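Local structure of caspase Nc subunit 1 (Drosophila melanogaster, 2FP3) at residues Asn68-Pro73 / Tyr103-Gln108; Phe130-Met135 / Lys177-Pro182; Tyr243-Asp248 / Lys286-Gly291; Asp269-Asp274 / Lys306-Pro311. The protein acts as the initiator caspase Dronc, a cysteine endopeptidase that starts the proteolytic cascade of apoptosis in the fly, here represented by its protease part. The protein carries 2 engineered substitutions. One frame throughout, in Å; residues are numbered along the deposited sequence.

Overall arrangement
All four contacts belong to one caspase domain, whose central beta-sheet organises its loops. Contact 2 lies about 3 Å from the centre of the chain and pairs strands 130-139 and 177-181. Contact 1, about 16 Å away between centres, follows where strands 62-68 and 98-103 end; Ile69 N lies 2.9 Å from Met135 O. Contact 4, also about 16 Å from contact 2 between centres, packs Leu272 against Val178 beside the sheet. Contact 3 is at the surface, about 8 Å from contact 2 between nearest atoms. Contacts 1 and 2 close in turn, whereas 3 and 4 alternate, helix 272-284 running from segment 269-274 toward loop 286-291. The sheet joins contacts 1 and 2 near His137, a probable active-site residue.

Contact 1: Asn68-Pro73 / Tyr103-Gln108; sequences NIMDYP and YGNVNQ
Asn105 reaches across to the backbone of 68-73 with its side-chain amide, and OD1 takes the N-H of Met70 at 2.7 Å. The donor lies nearly along the C=O axis, while a second, weak bond comes to the same oxygen from Asp71 N. CG of Asn105 stands beside its own backbone N (chi1 -61°), which brings the amide to the backbone of Met70 and Asp71. Its ND2 end rests against Asp71 CB at 3.3 Å, the carboxylate and amide planes being 32° apart. One step back along the chain, Asn68 N gives a straight bond to Tyr103 O at 3.0 Å, the last rung of parallel strands 62-68 and 98-103. Ile69 turns CD1 to Val106 O, 4.0 Å away. Further out, the Asn68 amide is held by Ser86, Ala82 and Arg79, and Tyr72 meets the ring of His137, an active-site residue by similarity. One side-chain amide oxygen thus takes one sound and one weak N-H, linking the two loops where regular strand pairing has ended.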
loop_
_atom_site.group_PDB
_atom_site.type_symbol
_atom_site.label_atom_id
_atom_site.label_comp_id
_atom_site.label_asym_id
_atom_site.label_seq_id
_atom_site.Cartn_x
_atom_site.Cartn_y
_atom_site.Cartn_z
ATOM N N ASN A 68 6.338 0.538 8.821
ATOM C CA ASN A 68 7.632 0.006 8.410
ATOM C C ASN A 68 8.363 -0.602 9.614
ATOM O O ASN A 68 8.990 0.116 10.396
ATOM C CB ASN A 68 8.483 1.129 7.803
ATOM C CG ASN A 68 9.561 0.611 6.864
ATOM O OD1 ASN A 68 9.846 -0.586 6.822
ATOM N ND2 ASN A 68 10.171 1.520 6.108
ATOM N N ILE A 69 8.266 -1.921 9.765
ATOM C CA ILE A 69 8.919 -2.634 10.866
ATOM C C ILE A 69 10.347 -2.974 10.439
ATOM O O ILE A 69 10.552 -3.614 9.406
ATOM C CB ILE A 69 8.174 -3.947 11.188
ATOM C CG1 ILE A 69 6.704 -3.648 11.485
ATOM C CG2 ILE A 69 8.827 -4.647 12.367
ATOM C CD1 ILE A 69 5.873 -4.882 11.751
ATOM N N MET A 70 11.337 -2.566 11.223
ATOM C CA MET A 70 12.710 -2.847 10.830
ATOM C C MET A 70 13.629 -3.400 11.906
ATOM O O MET A 70 14.838 -3.465 11.711
ATOM C CB MET A 70 13.327 -1.595 10.213
ATOM C CG MET A 70 13.190 -0.354 11.063
ATOM S SD MET A 70 13.682 1.099 10.135
ATOM C CE MET A 70 15.471 0.946 10.217
ATOM N N ASP A 71 13.061 -3.808 13.034
ATOM C CA ASP A 71 13.860 -4.369 14.116
ATOM C C ASP A 71 13.225 -5.647 14.637
ATOM O O ASP A 71 12.024 -5.694 14.910
ATOM C CB ASP A 71 14.018 -3.356 15.253
ATOM C CG ASP A 71 15.049 -2.282 14.939
ATOM O OD1 ASP A 71 15.145 -1.310 15.717
ATOM O OD2 ASP A 71 15.770 -2.406 13.926
ATOM N N TYR A 72 14.044 -6.682 14.776
ATOM C CA TYR A 72 13.570 -7.978 15.237
ATOM C C TYR A 72 14.455 -8.535 16.359
ATOM O O TYR A 72 15.446 -7.903 16.735
ATOM C CB TYR A 72 13.522 -8.927 14.037
ATOM C CG TYR A 72 12.656 -8.396 12.918
ATOM C CD1 TYR A 72 13.170 -7.515 11.965
ATOM C CD2 TYR A 72 11.297 -8.714 12.856
ATOM C CE1 TYR A 72 12.348 -6.960 10.981
ATOM C CE2 TYR A 72 10.469 -8.167 11.878
ATOM C CZ TYR A 72 10.998 -7.291 10.947
ATOM O OH TYR A 72 10.175 -6.742 9.991
ATOM N N PRO A 73 14.103 -9.718 16.914
ATOM C CA PRO A 73 14.846 -10.376 17.990
ATOM C C PRO A 73 16.300 -9.956 18.147
ATOM O O PRO A 73 16.741 -9.643 19.252
ATOM C CB PRO A 73 14.692 -11.842 17.635
ATOM C CG PRO A 73 13.248 -11.886 17.264
ATOM C CD PRO A 73 13.030 -10.613 16.439
ATOM N N TYR A 103 4.296 4.687 10.997
ATOM C CA TYR A 103 4.799 4.056 12.207
ATOM C C TYR A 103 6.053 3.233 11.936
ATOM O O TYR A 103 6.303 2.800 10.799
ATOM C CB TYR A 103 3.735 3.160 12.836
ATOM C CG TYR A 103 2.483 3.900 13.256
ATOM C CD1 TYR A 103 1.525 4.274 12.320
ATOM C CD2 TYR A 103 2.254 4.215 14.593
ATOM C CE1 TYR A 103 0.364 4.938 12.705
ATOM C CE2 TYR A 103 1.098 4.880 14.989
ATOM C CZ TYR A 103 0.153 5.236 14.039
ATOM O OH TYR A 103 -1.014 5.866 14.429
ATOM N N GLY A 104 6.845 3.040 12.991
ATOM C CA GLY A 104 8.063 2.250 12.892
ATOM C C GLY A 104 7.824 0.844 13.425
ATOM O O GLY A 104 6.918 0.140 12.965
ATOM N N ASN A 105 8.620 0.429 14.405
ATOM C CA ASN A 105 8.463 -0.900 14.974
ATOM C C ASN A 105 7.246 -1.017 15.892
ATOM O O ASN A 105 7.032 -0.190 16.778
ATOM C CB ASN A 105 9.722 -1.305 15.744
ATOM C CG ASN A 105 10.953 -1.354 14.862
ATOM O OD1 ASN A 105 10.922 -1.920 13.768
ATOM N ND2 ASN A 105 12.047 -0.767 15.336
ATOM N N VAL A 106 6.439 -2.045 15.670
ATOM C CA VAL A 106 5.268 -2.276 16.499
ATOM C C VAL A 106 5.055 -3.774 16.608
ATOM O O VAL A 106 5.474 -4.532 15.732
ATOM C CB VAL A 106 3.983 -1.613 15.913
ATOM C CG1 VAL A 106 4.116 -0.107 15.942
ATOM C CG2 VAL A 106 3.736 -2.092 14.500
ATOM N N ASN A 107 4.416 -4.196 17.692
ATOM C CA ASN A 107 4.146 -5.607 17.921
ATOM C C ASN A 107 2.756 -5.979 17.425
ATOM O O ASN A 107 1.943 -5.114 17.119
ATOM C CB ASN A 107 4.260 -5.930 19.413
ATOM C CG ASN A 107 3.292 -5.130 20.258
ATOM O OD1 ASN A 107 2.077 -5.223 20.092
ATOM N ND2 ASN A 107 3.829 -4.332 21.172
ATOM N N GLN A 108 2.494 -7.276 17.356
ATOM C CA GLN A 108 1.212 -7.772 16.894
ATOM C C GLN A 108 0.049 -7.044 17.558
ATOM O O GLN A 108 -0.930 -6.684 16.901
ATOM C CB GLN A 108 1.102 -9.266 17.181
ATOM C CG GLN A 108 -0.178 -9.893 16.686
ATOM C CD GLN A 108 -0.192 -11.391 16.875
ATOM O OE1 GLN A 108 0.791 -12.074 16.577
ATOM N NE2 GLN A 108 -1.311 -11.916 17.356
#

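Contact 2: Phe130-Met135 / Lys177-Pro182; sequences FVMVLM and KVLMFP
Val178 N donates to Phe130 O at 2.8 Å, the first of four backbone bonds that join two parallel strands. Met132 uses both its N-H and its C=O, toward Val178 O and Met180 N, and the series closes with Leu134 N on Met180 O at 2.9 Å. The short strand axes run only 4° apart. On one face Val131 and Val178 stand side by side, CG2 of the first 3.7 Å from CB of the second, and Val133 and Met180 repeat the pattern. The other face carries Phe130, Met132 and Leu179. Leu179 CD2 lies at the edge of the Phe130 ring, and the bent end of Met132 brings CE to within 3.9 Å of Phe181 CZ. Leu134 CD2 lies at the edge of that Phe181 ring, 4.0 Å from CE2. At the end of the segment, Pro182 sets CG 3.5 Å from Met135 CG. The pair belongs to the mixed, largely parallel sheet of the caspase fold, strand 177-181 leading toward the inferred active-site position, changed to Ala184 here.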
loop_
_atom_site.group_PDB
_atom_site.type_symbol
_atom_site.label_atom_id
_atom_site.label_comp_id
_atom_site.label_asym_id
_atom_site.label_seq_id
_atom_site.Cartn_x
_atom_site.Cartn_y
_atom_site.Cartn_z
ATOM N N PHE A 130 -8.399 4.657 0.811
ATOM C CA PHE A 130 -7.545 4.132 1.869
ATOM C C PHE A 130 -6.421 3.249 1.338
ATOM O O PHE A 130 -6.661 2.295 0.600
ATOM C CB PHE A 130 -8.360 3.322 2.873
ATOM C CG PHE A 130 -7.538 2.765 3.996
ATOM C CD1 PHE A 130 -7.261 3.539 5.121
ATOM C CD2 PHE A 130 -6.976 1.494 3.900
ATOM C CE1 PHE A 130 -6.432 3.058 6.133
ATOM C CE2 PHE A 130 -6.140 1.000 4.911
ATOM C CZ PHE A 130 -5.867 1.783 6.025
ATOM N N VAL A 131 -5.192 3.568 1.720
ATOM C CA VAL A 131 -4.039 2.779 1.307
ATOM C C VAL A 131 -3.210 2.437 2.529
ATOM O O VAL A 131 -2.846 3.315 3.314
ATOM C CB VAL A 131 -3.128 3.542 0.317
ATOM C CG1 VAL A 131 -1.887 2.713 0.014
ATOM C CG2 VAL A 131 -3.880 3.829 -0.978
ATOM N N MET A 132 -2.938 1.153 2.720
ATOM C CA MET A 132 -2.099 0.746 3.838
ATOM C C MET A 132 -0.874 0.071 3.243
ATOM O O MET A 132 -0.989 -0.713 2.296
ATOM C CB MET A 132 -2.818 -0.243 4.769
ATOM C CG MET A 132 -1.901 -0.800 5.883
ATOM S SD MET A 132 -2.566 -2.190 6.873
ATOM C CE MET A 132 -2.513 -3.523 5.691
ATOM N N VAL A 133 0.302 0.404 3.764
ATOM C CA VAL A 133 1.518 -0.233 3.295
ATOM C C VAL A 133 2.229 -0.789 4.515
ATOM O O VAL A 133 2.689 -0.038 5.376
ATOM C CB VAL A 133 2.463 0.738 2.558
ATOM C CG1 VAL A 133 3.684 -0.021 2.068
ATOM C CG2 VAL A 133 1.749 1.371 1.372
ATOM N N LEU A 134 2.278 -2.115 4.596
ATOM C CA LEU A 134 2.933 -2.791 5.703
ATOM C C LEU A 134 4.222 -3.390 5.180
ATOM O O LEU A 134 4.208 -4.233 4.284
ATOM C CB LEU A 134 2.038 -3.893 6.274
ATOM C CG LEU A 134 2.652 -4.796 7.352
ATOM C CD1 LEU A 134 3.072 -3.957 8.556
ATOM C CD2 LEU A 134 1.646 -5.854 7.771
ATOM N N MET A 135 5.341 -2.941 5.733
ATOM C CA MET A 135 6.638 -3.444 5.313
ATOM C C MET A 135 7.316 -4.181 6.453
ATOM O O MET A 135 7.720 -3.575 7.441
ATOM C CB MET A 135 7.506 -2.285 4.827
ATOM C CG MET A 135 6.918 -1.617 3.611
ATOM S SD MET A 135 7.651 -0.045 3.229
ATOM C CE MET A 135 6.989 0.964 4.585
ATOM N N LYS A 177 -9.885 0.531 -1.522
ATOM C CA LYS A 177 -8.950 0.088 -0.476
ATOM C C LYS A 177 -7.743 -0.630 -1.098
ATOM O O LYS A 177 -7.895 -1.645 -1.792
ATOM C CB LYS A 177 -9.654 -0.836 0.525
ATOM C CG LYS A 177 -10.807 -0.169 1.277
ATOM C CD LYS A 177 -11.468 -1.123 2.257
ATOM C CE LYS A 177 -12.319 -2.140 1.542
ATOM N NZ LYS A 177 -13.466 -1.462 0.896
ATOM N N VAL A 178 -6.550 -0.099 -0.850
ATOM C CA VAL A 178 -5.326 -0.671 -1.396
ATOM C C VAL A 178 -4.445 -1.145 -0.257
ATOM O O VAL A 178 -3.888 -0.332 0.473
ATOM C CB VAL A 178 -4.542 0.383 -2.235
ATOM C CG1 VAL A 178 -3.347 -0.272 -2.943
ATOM C CG2 VAL A 178 -5.475 1.029 -3.265
ATOM N N LEU A 179 -4.333 -2.462 -0.105
ATOM C CA LEU A 179 -3.526 -3.056 0.957
ATOM C C LEU A 179 -2.232 -3.572 0.333
ATOM O O LEU A 179 -2.261 -4.467 -0.506
ATOM C CB LEU A 179 -4.302 -4.196 1.618
ATOM C CG LEU A 179 -5.752 -3.878 2.015
ATOM C CD1 LEU A 179 -6.426 -5.126 2.570
ATOM C CD2 LEU A 179 -5.789 -2.757 3.042
ATOM N N MET A 180 -1.100 -3.005 0.740
ATOM C CA MET A 180 0.192 -3.384 0.170
ATOM C C MET A 180 1.182 -4.036 1.125
ATOM O O MET A 180 1.515 -3.474 2.168
ATOM C CB MET A 180 0.868 -2.161 -0.452
ATOM C CG MET A 180 0.056 -1.478 -1.524
ATOM S SD MET A 180 1.020 -0.224 -2.395
ATOM C CE MET A 180 1.870 -1.242 -3.619
ATOM N N PHE A 181 1.656 -5.218 0.743
ATOM C CA PHE A 181 2.631 -5.967 1.529
ATOM C C PHE A 181 3.818 -6.268 0.618
ATOM O O PHE A 181 3.995 -7.393 0.167
ATOM C CB PHE A 181 2.024 -7.274 2.016
ATOM C CG PHE A 181 0.684 -7.113 2.650
ATOM C CD1 PHE A 181 -0.472 -7.112 1.873
ATOM C CD2 PHE A 181 0.566 -6.968 4.024
ATOM C CE1 PHE A 181 -1.728 -6.972 2.454
ATOM C CE2 PHE A 181 -0.686 -6.825 4.614
ATOM C CZ PHE A 181 -1.833 -6.830 3.825
ATOM N N PRO A 182 4.644 -5.254 0.333
ATOM C CA PRO A 182 5.814 -5.407 -0.537
ATOM C C PRO A 182 6.831 -6.476 -0.122
ATOM O O PRO A 182 7.745 -6.802 -0.878
ATOM C CB PRO A 182 6.406 -3.996 -0.572
ATOM C CG PRO A 182 5.956 -3.396 0.732
ATOM C CD PRO A 182 4.544 -3.880 0.857
#

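Contact 3: Tyr243-Asp248 / Lys286-Gly291; sequences YVTHRD and KRTKKG
This is a surface contact between two irregular loops, one leading from strand 233-237 to helix 251-266 and the other from helix 272-284 to strand 297-301. The one hydrogen bond between the loops runs from Thr288 OG1 to Val244 O at 3.2 Å. Thr245 lies at the middle of the packing: its methyl CG2 touches Thr288 CG2 at 3.6 Å, and its OG1 faces Lys289 CE at 3.3 Å, the two side chains crossing at about a right angle. Lys286, bent at both its outer torsions, folds NZ back to donate to Arg287 O at 2.6 Å from above the carbonyl plane, and makes a cation-pi contact with Trp254. Arg287, extended from CG to NE, brings NH2 to 3.6 Å from His246 CD2; ring and guanidinium planes stand 85° apart, with the ring carbon at the guanidinium edge. Within its own loop, ND1 of the imidazole donates to Asp248 OD1 at 2.8 Å in the ring plane. Asp248 would tend to stabilise a protonated His246, whereas nearby Arg287 would oppose it; between the loops, one hydroxyl bond, aliphatic packing around Thr245 and the guanidinium-imidazole contact make the join.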
loop_
_atom_site.group_PDB
_atom_site.type_symbol
_atom_site.label_atom_id
_atom_site.label_comp_id
_atom_site.label_asym_id
_atom_site.label_seq_id
_atom_site.Cartn_x
_atom_site.Cartn_y
_atom_site.Cartn_z
ATOM N N TYR A 243 15.304 -12.065 -1.928
ATOM C CA TYR A 243 15.347 -10.966 -0.978
ATOM C C TYR A 243 16.536 -10.035 -1.179
ATOM O O TYR A 243 16.482 -8.872 -0.788
ATOM C CB TYR A 243 15.305 -11.494 0.473
ATOM C CG TYR A 243 15.952 -12.850 0.734
ATOM C CD1 TYR A 243 15.712 -13.532 1.930
ATOM C CD2 TYR A 243 16.797 -13.454 -0.202
ATOM C CE1 TYR A 243 16.291 -14.776 2.187
ATOM C CE2 TYR A 243 17.380 -14.700 0.045
ATOM C CZ TYR A 243 17.122 -15.353 1.240
ATOM O OH TYR A 243 17.688 -16.584 1.486
ATOM N N VAL A 244 17.602 -10.539 -1.798
ATOM C CA VAL A 244 18.790 -9.725 -2.051
ATOM C C VAL A 244 18.754 -9.188 -3.481
ATOM O O VAL A 244 18.655 -9.957 -4.438
ATOM C CB VAL A 244 20.088 -10.545 -1.848
ATOM C CG1 VAL A 244 21.307 -9.653 -2.047
ATOM C CG2 VAL A 244 20.101 -11.160 -0.454
ATOM N N THR A 245 18.831 -7.866 -3.621
ATOM C CA THR A 245 18.794 -7.227 -4.935
ATOM C C THR A 245 19.566 -5.909 -4.927
ATOM O O THR A 245 19.777 -5.314 -3.870
ATOM C CB THR A 245 17.334 -6.931 -5.368
ATOM O OG1 THR A 245 16.592 -8.155 -5.422
ATOM C CG2 THR A 245 17.295 -6.267 -6.736
ATOM N N HIS A 246 19.991 -5.464 -6.108
ATOM C CA HIS A 246 20.715 -4.205 -6.250
ATOM C C HIS A 246 21.966 -4.171 -5.372
ATOM O O HIS A 246 22.405 -3.108 -4.943
ATOM C CB HIS A 246 19.770 -3.044 -5.897
ATOM C CG HIS A 246 20.321 -1.684 -6.202
ATOM N ND1 HIS A 246 21.282 -1.076 -5.425
ATOM C CD2 HIS A 246 20.031 -0.810 -7.194
ATOM C CE1 HIS A 246 21.560 0.115 -5.924
ATOM N NE2 HIS A 246 20.814 0.301 -6.997
ATOM N N ARG A 247 22.535 -5.345 -5.115
ATOM C CA ARG A 247 23.736 -5.490 -4.289
ATOM C C ARG A 247 23.564 -4.999 -2.847
ATOM O O ARG A 247 24.289 -5.435 -1.953
ATOM C CB ARG A 247 24.931 -4.765 -4.926
ATOM C CG ARG A 247 25.114 -3.323 -4.465
ATOM C CD ARG A 247 26.458 -2.753 -4.883
ATOM N NE ARG A 247 26.703 -1.445 -4.281
ATOM C CZ ARG A 247 26.038 -0.339 -4.599
ATOM N NH1 ARG A 247 25.082 -0.376 -5.519
ATOM N NH2 ARG A 247 26.325 0.806 -3.994
ATOM N N ASP A 248 22.616 -4.090 -2.622
ATOM C CA ASP A 248 22.373 -3.556 -1.283
ATOM C C ASP A 248 20.903 -3.200 -1.036
ATOM O O ASP A 248 20.595 -2.118 -0.529
ATOM C CB ASP A 248 23.259 -2.322 -1.032
ATOM C CG ASP A 248 22.938 -1.157 -1.963
ATOM O OD1 ASP A 248 22.994 -1.338 -3.196
ATOM O OD2 ASP A 248 22.637 -0.052 -1.459
ATOM N N LYS A 286 14.842 -6.869 -14.951
ATOM C CA LYS A 286 16.079 -6.456 -14.307
ATOM C C LYS A 286 17.004 -7.624 -13.967
ATOM O O LYS A 286 17.187 -8.541 -14.770
ATOM C CB LYS A 286 15.768 -5.659 -13.037
ATOM C CG LYS A 286 15.074 -6.463 -11.954
ATOM C CD LYS A 286 14.948 -5.656 -10.675
ATOM C CE LYS A 286 16.306 -5.181 -10.171
ATOM N NZ LYS A 286 17.224 -6.304 -9.845
ATOM N N ARG A 287 17.579 -7.580 -12.769
ATOM C CA ARG A 287 18.510 -8.604 -12.309
ATOM C C ARG A 287 18.073 -9.304 -11.022
ATOM O O ARG A 287 17.159 -8.856 -10.332
ATOM C CB ARG A 287 19.886 -7.965 -12.102
ATOM C CG ARG A 287 19.834 -6.707 -11.247
ATOM C CD ARG A 287 21.152 -5.955 -11.234
ATOM N NE ARG A 287 21.042 -4.703 -10.489
ATOM C CZ ARG A 287 22.034 -3.833 -10.331
ATOM N NH1 ARG A 287 23.225 -4.071 -10.864
ATOM N NH2 ARG A 287 21.837 -2.722 -9.635
ATOM N N THR A 288 18.745 -10.412 -10.721
ATOM C CA THR A 288 18.499 -11.225 -9.529
ATOM C C THR A 288 17.039 -11.407 -9.094
ATOM O O THR A 288 16.714 -11.254 -7.915
ATOM C CB THR A 288 19.317 -10.687 -8.325
ATOM O OG1 THR A 288 19.101 -11.523 -7.181
ATOM C CG2 THR A 288 18.911 -9.261 -7.989
ATOM N N LYS A 289 16.168 -11.747 -10.043
ATOM C CA LYS A 289 14.747 -11.971 -9.759
ATOM C C LYS A 289 13.946 -12.189 -11.039
ATOM O O LYS A 289 12.715 -12.228 -11.016
ATOM C CB LYS A 289 14.147 -10.790 -8.983
ATOM C CG LYS A 289 14.057 -9.488 -9.766
ATOM C CD LYS A 289 13.409 -8.381 -8.937
ATOM C CE LYS A 289 14.254 -8.010 -7.725
ATOM N NZ LYS A 289 13.638 -6.914 -6.931
ATOM N N LYS A 290 14.657 -12.330 -12.153
ATOM C CA LYS A 290 14.030 -12.541 -13.453
ATOM C C LYS A 290 14.233 -13.991 -13.883
ATOM O O LYS A 290 14.933 -14.268 -14.856
ATOM C CB LYS A 290 14.651 -11.592 -14.485
ATOM C CG LYS A 290 13.933 -11.543 -15.828
ATOM C CD LYS A 290 14.600 -10.538 -16.762
ATOM C CE LYS A 290 13.820 -10.365 -18.057
ATOM N NZ LYS A 290 13.717 -11.634 -18.829
ATOM N N GLY A 291 13.620 -14.913 -13.145
ATOM C CA GLY A 291 13.750 -16.322 -13.464
ATOM C C GLY A 291 12.497 -16.908 -14.084
ATOM O O GLY A 291 12.490 -17.287 -15.257
#

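Contact 4: Asp269-Asp274 / Lys306-Pro311; sequences DTDLED and KLYFNP
The N-terminus of helix 272-284 is the motif here, with Asp271 as its N-cap, set against the 306-311 segment that follows the last strand of the caspase domain. Asp271 OD1 accepts from Asp274 N at 3.2 Å, met from above the carboxylate plane. CG sits between the backbone N and the carbonyl carbon (chi1 68°), a torsion that turns the carboxylate back over the first turn. The same side chain touches the other segment: CB lies over one face of the Tyr308 ring, 4.0 Å from its centroid, in a CH-pi contact, while Asp269 O approaches that ring at its edge. Leu272 N, the first helical N-H, is satisfied from across the contact by Leu307 O at 2.8 Å. Next to this bond the two leucines run side by side, and Leu272 CD1 meets the edge of the Phe309 ring at 4.0 Å from CE2. The ring of Tyr308 also meets that of His43. Waters add further links: one accepts from both Glu273 N and Leu307 N, and another joins Thr270 O to Phe309 N. Asp271 OD2 and Lys306 NZ are 4.5 Å apart, beyond a salt bridge; two waters donate to OD2, one accepting from Asp271 N, the other from Lys306 NZ at 2.6 Å.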
loop_
_atom_site.group_PDB
_atom_site.type_symbol
_atom_site.label_atom_id
_atom_site.label_comp_id
_atom_site.label_asym_id
_atom_site.label_seq_id
_atom_site.Cartn_x
_atom_site.Cartn_y
_atom_site.Cartn_z
ATOM N N ASP A 269 -2.080 10.669 -14.833
ATOM C CA ASP A 269 -2.740 10.204 -16.049
ATOM C C ASP A 269 -3.290 8.776 -16.064
ATOM O O ASP A 269 -4.221 8.464 -16.818
ATOM C CB ASP A 269 -1.730 10.318 -17.195
ATOM C CG ASP A 269 -2.355 10.759 -18.485
ATOM O OD1 ASP A 269 -3.600 10.726 -18.577
ATOM O OD2 ASP A 269 -1.600 11.131 -19.412
ATOM N N THR A 270 -2.721 7.898 -15.254
ATOM C CA THR A 270 -3.155 6.516 -15.323
ATOM C C THR A 270 -3.690 5.898 -14.033
ATOM O O THR A 270 -3.195 6.167 -12.945
ATOM C CB THR A 270 -2.003 5.655 -15.965
ATOM O OG1 THR A 270 -1.503 4.687 -15.039
ATOM C CG2 THR A 270 -0.864 6.551 -16.397
ATOM N N ASP A 271 -4.728 5.081 -14.184
ATOM C CA ASP A 271 -5.380 4.414 -13.069
ATOM C C ASP A 271 -4.423 3.463 -12.344
ATOM O O ASP A 271 -3.441 3.001 -12.927
ATOM C CB ASP A 271 -6.631 3.679 -13.577
ATOM C CG ASP A 271 -6.307 2.501 -14.488
ATOM O OD1 ASP A 271 -6.129 1.375 -13.974
ATOM O OD2 ASP A 271 -6.228 2.698 -15.720
ATOM N N LEU A 272 -4.714 3.182 -11.075
ATOM C CA LEU A 272 -3.875 2.314 -10.243
ATOM C C LEU A 272 -3.507 0.954 -10.823
ATOM O O LEU A 272 -2.338 0.565 -10.795
ATOM C CB LEU A 272 -4.510 2.101 -8.856
ATOM C CG LEU A 272 -3.622 1.268 -7.915
ATOM C CD1 LEU A 272 -2.258 1.910 -7.822
ATOM C CD2 LEU A 272 -4.245 1.140 -6.531
ATOM N N GLU A 273 -4.484 0.220 -11.338
ATOM C CA GLU A 273 -4.186 -1.093 -11.884
ATOM C C GLU A 273 -3.190 -1.065 -13.034
ATOM O O GLU A 273 -2.397 -2.003 -13.187
ATOM C CB GLU A 273 -5.464 -1.823 -12.287
ATOM C CG GLU A 273 -6.200 -2.362 -11.082
ATOM C CD GLU A 273 -7.296 -3.336 -11.441
ATOM O OE1 GLU A 273 -6.978 -4.479 -11.826
ATOM O OE2 GLU A 273 -8.476 -2.961 -11.334
ATOM N N ASP A 274 -3.213 0.006 -13.826
ATOM C CA ASP A 274 -2.258 0.135 -14.926
ATOM C C ASP A 274 -0.880 0.375 -14.315
ATOM O O ASP A 274 0.126 -0.192 -14.744
ATOM C CB ASP A 274 -2.630 1.313 -15.828
ATOM C CG ASP A 274 -3.481 0.901 -17.007
ATOM O OD1 ASP A 274 -4.153 -0.147 -16.933
ATOM O OD2 ASP A 274 -3.485 1.635 -18.012
ATOM N N LYS A 306 -12.230 2.154 -11.935
ATOM C CA LYS A 306 -10.883 2.668 -12.119
ATOM C C LYS A 306 -10.532 3.574 -10.944
ATOM O O LYS A 306 -11.407 4.239 -10.365
ATOM C CB LYS A 306 -10.782 3.470 -13.418
ATOM C CG LYS A 306 -11.156 2.707 -14.687
ATOM C CD LYS A 306 -10.095 1.706 -15.122
ATOM C CE LYS A 306 -10.586 0.939 -16.351
ATOM N NZ LYS A 306 -9.613 -0.056 -16.873
ATOM N N LEU A 307 -9.255 3.598 -10.586
ATOM C CA LEU A 307 -8.804 4.457 -9.512
ATOM C C LEU A 307 -7.770 5.453 -10.017
ATOM O O LEU A 307 -6.598 5.104 -10.209
ATOM C CB LEU A 307 -8.199 3.643 -8.361
ATOM C CG LEU A 307 -7.624 4.523 -7.246
ATOM C CD1 LEU A 307 -8.690 5.495 -6.781
ATOM C CD2 LEU A 307 -7.145 3.697 -6.086
ATOM N N TYR A 308 -8.212 6.684 -10.264
ATOM C CA TYR A 308 -7.309 7.749 -10.690
ATOM C C TYR A 308 -7.084 8.573 -9.432
ATOM O O TYR A 308 -8.026 8.869 -8.701
ATOM C CB TYR A 308 -7.937 8.628 -11.775
ATOM C CG TYR A 308 -7.998 7.971 -13.130
ATOM C CD1 TYR A 308 -9.151 7.313 -13.554
ATOM C CD2 TYR A 308 -6.881 7.979 -13.984
ATOM C CE1 TYR A 308 -9.198 6.674 -14.800
ATOM C CE2 TYR A 308 -6.917 7.343 -15.228
ATOM C CZ TYR A 308 -8.077 6.696 -15.630
ATOM O OH TYR A 308 -8.136 6.079 -16.866
ATOM N N PHE A 309 -5.836 8.923 -9.163
ATOM C CA PHE A 309 -5.517 9.689 -7.973
ATOM C C PHE A 309 -5.691 11.202 -8.166
ATOM O O PHE A 309 -5.797 11.951 -7.182
ATOM C CB PHE A 309 -4.087 9.356 -7.520
ATOM C CG PHE A 309 -3.950 7.989 -6.885
ATOM C CD1 PHE A 309 -4.389 7.759 -5.582
ATOM C CD2 PHE A 309 -3.403 6.927 -7.597
ATOM C CE1 PHE A 309 -4.289 6.489 -5.000
ATOM C CE2 PHE A 309 -3.300 5.655 -7.028
ATOM C CZ PHE A 309 -3.748 5.439 -5.723
ATOM N N ASN A 310 -5.736 11.639 -9.425
ATOM C CA ASN A 310 -5.882 13.057 -9.760
ATOM C C ASN A 310 -5.010 13.908 -8.838
ATOM O O ASN A 310 -5.475 14.872 -8.226
ATOM C CB ASN A 310 -7.343 13.485 -9.630
ATOM C CG ASN A 310 -8.256 12.743 -10.589
ATOM O OD1 ASN A 310 -7.960 12.633 -11.777
ATOM N ND2 ASN A 310 -9.377 12.237 -10.082
ATOM N N PRO A 311 -3.719 13.579 -8.740
ATOM C CA PRO A 311 -2.896 14.392 -7.842
ATOM C C PRO A 311 -2.844 15.867 -8.215
ATOM O O PRO A 311 -2.717 16.223 -9.386
ATOM C CB PRO A 311 -1.535 13.721 -7.927
ATOM C CG PRO A 311 -1.477 13.307 -9.348
ATOM C CD PRO A 311 -2.878 12.758 -9.627
HETATM O O HOH W 1 -3.731 7.928 -10.870
HETATM O O HOH W 2 -4.982 4.635 -17.105
HETATM O O HOH W 3 -7.533 1.473 -17.454
HETATM O O HOH W 4 -7.499 1.422 -11.357
#